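Low molecular weight phosphotyrosine protein phosphatase (Vibrio cholerae, PDB 6U1P) probably removes phosphate from phosphotyrosine residues of proteins. Local coordinates at residues Q78-E82 with H105-L109. Residues are numbered along the deposited sequence; the frame is centred on the assembly and turned at random.
Sequences QDFIE and HKNKL
The imidazole of H105 lies against the last turn of helix 77-82, one face turned to the carbonyl oxygen of F80. That F80 O sits 3.0 Å above the ring plane, displaced toward the rim, and is 3.2 Å from H105 CD2. A flat ring suits this place because its face can accept a carbonyl oxygen at close range. H105 CG stands beside the backbone N (chi1 -56°), anti to the carbonyl carbon, a setting that carries the ring across to the helix. K108 reaches the same carbonyl, its CE 3.2 Å from F80 O, and this oxygen is the tightly packed centre of the contact.

The rest is looser. The F80 ring is buried, resting on I100, C101 and P102, but its CD1 meets L109 CD1 only at 4.4 Å, where the loop becomes strand 109-111. On the solvent side, I81 is exposed and crosses H105 obliquely, CG1 coming nearest at 3.4 Å from H105 NE2.

The K108 chain bends at chi2 and chi3 (-106°) to bring its ammonium to the C-terminal end of the helix. There NZ has its main partner in H83 O, with a weak, secondary hydrogen bond of 3.4 Å to I81 O. A flexible, cationic side chain fits here, since carbonyls at a helix C-terminus carry partial negative charge, which the ammonium probably offsets while tying the loop to the helix end through main-chain oxygens.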
# COMPACT_ATOMS: atom_id res chain seq x y z
N GLN B 78 2.53 -17.29 26.81
CA GLN B 78 1.29 -17.25 27.58
C GLN B 78 0.06 -17.23 26.68
O GLN B 78 -1.02 -17.67 27.10
CB GLN B 78 1.28 -16.04 28.50
CG GLN B 78 0.35 -16.19 29.69
CD GLN B 78 0.79 -17.28 30.65
OE1 GLN B 78 1.90 -17.79 30.56
NE2 GLN B 78 -0.09 -17.64 31.58
N ASP B 79 0.19 -16.72 25.45
CA ASP B 79 -0.94 -16.70 24.53
C ASP B 79 -1.43 -18.11 24.23
O ASP B 79 -2.64 -18.34 24.10
CB ASP B 79 -0.55 -15.98 23.24
CG ASP B 79 -0.44 -14.46 23.41
OD1 ASP B 79 -1.22 -13.87 24.20
OD2 ASP B 79 0.42 -13.85 22.76
N PHE B 80 -0.51 -19.08 24.09
CA PHE B 80 -0.92 -20.46 23.82
C PHE B 80 -1.66 -21.09 25.00
O PHE B 80 -2.47 -22.00 24.80
CB PHE B 80 0.30 -21.32 23.47
CG PHE B 80 1.05 -20.83 22.27
CD1 PHE B 80 0.44 -20.80 21.02
CD2 PHE B 80 2.38 -20.42 22.37
CE1 PHE B 80 1.13 -20.35 19.90
CE2 PHE B 80 3.07 -19.98 21.26
CZ PHE B 80 2.44 -19.94 20.03
N ILE B 81 -1.40 -20.62 26.22
CA ILE B 81 -2.10 -21.14 27.38
C ILE B 81 -3.38 -20.36 27.64
O ILE B 81 -4.45 -20.95 27.85
CB ILE B 81 -1.18 -21.09 28.62
CG1 ILE B 81 0.17 -21.76 28.32
CG2 ILE B 81 -1.86 -21.71 29.82
CD1 ILE B 81 1.30 -21.26 29.18
N GLU B 82 -3.30 -19.03 27.60
CA GLU B 82 -4.41 -18.20 28.06
C GLU B 82 -5.58 -18.23 27.08
O GLU B 82 -6.74 -18.09 27.50
CB GLU B 82 -3.93 -16.77 28.29
CG GLU B 82 -4.96 -15.86 28.97
CD GLU B 82 -4.74 -15.71 30.48
OE1 GLU B 82 -3.65 -16.09 30.98
OE2 GLU B 82 -5.66 -15.21 31.16
N HIS B 105 -1.17 -27.49 23.56
CA HIS B 105 -2.09 -26.48 23.01
C HIS B 105 -2.15 -26.47 21.48
O HIS B 105 -2.85 -25.63 20.91
CB HIS B 105 -1.68 -25.10 23.53
CG HIS B 105 -1.63 -25.03 25.02
ND1 HIS B 105 -2.57 -25.63 25.83
CD2 HIS B 105 -0.75 -24.42 25.86
CE1 HIS B 105 -2.28 -25.40 27.10
NE2 HIS B 105 -1.18 -24.67 27.14
N LYS B 106 -1.44 -27.38 20.80
CA LYS B 106 -1.36 -27.30 19.35
C LYS B 106 -2.69 -27.59 18.67
O LYS B 106 -2.88 -27.18 17.52
CB LYS B 106 -0.26 -28.23 18.84
CG LYS B 106 1.12 -27.80 19.29
CD LYS B 106 2.19 -28.80 18.88
CE LYS B 106 2.48 -28.72 17.41
NZ LYS B 106 3.76 -29.40 17.11
N ASN B 107 -3.62 -28.25 19.36
CA ASN B 107 -4.95 -28.46 18.81
C ASN B 107 -5.75 -27.17 18.74
O ASN B 107 -6.78 -27.14 18.07
CB ASN B 107 -5.73 -29.48 19.65
CG ASN B 107 -6.36 -28.84 20.89
OD1 ASN B 107 -5.65 -28.43 21.82
ND2 ASN B 107 -7.68 -28.74 20.89
N LYS B 108 -5.30 -26.11 19.42
CA LYS B 108 -5.99 -24.82 19.37
C LYS B 108 -5.62 -24.01 18.14
O LYS B 108 -6.16 -22.91 17.97
CB LYS B 108 -5.69 -24.01 20.65
CG LYS B 108 -5.65 -24.86 21.93
CD LYS B 108 -6.19 -24.10 23.15
CE LYS B 108 -5.08 -23.67 24.11
NZ LYS B 108 -5.61 -23.05 25.38
N LEU B 109 -4.74 -24.51 17.28
CA LEU B 109 -4.24 -23.78 16.13
C LEU B 109 -5.03 -24.17 14.89
O LEU B 109 -5.29 -25.36 14.65
CB LEU B 109 -2.75 -24.06 15.90
CG LEU B 109 -1.73 -23.17 16.60
CD1 LEU B 109 -2.12 -22.89 18.04
CD2 LEU B 109 -0.35 -23.80 16.53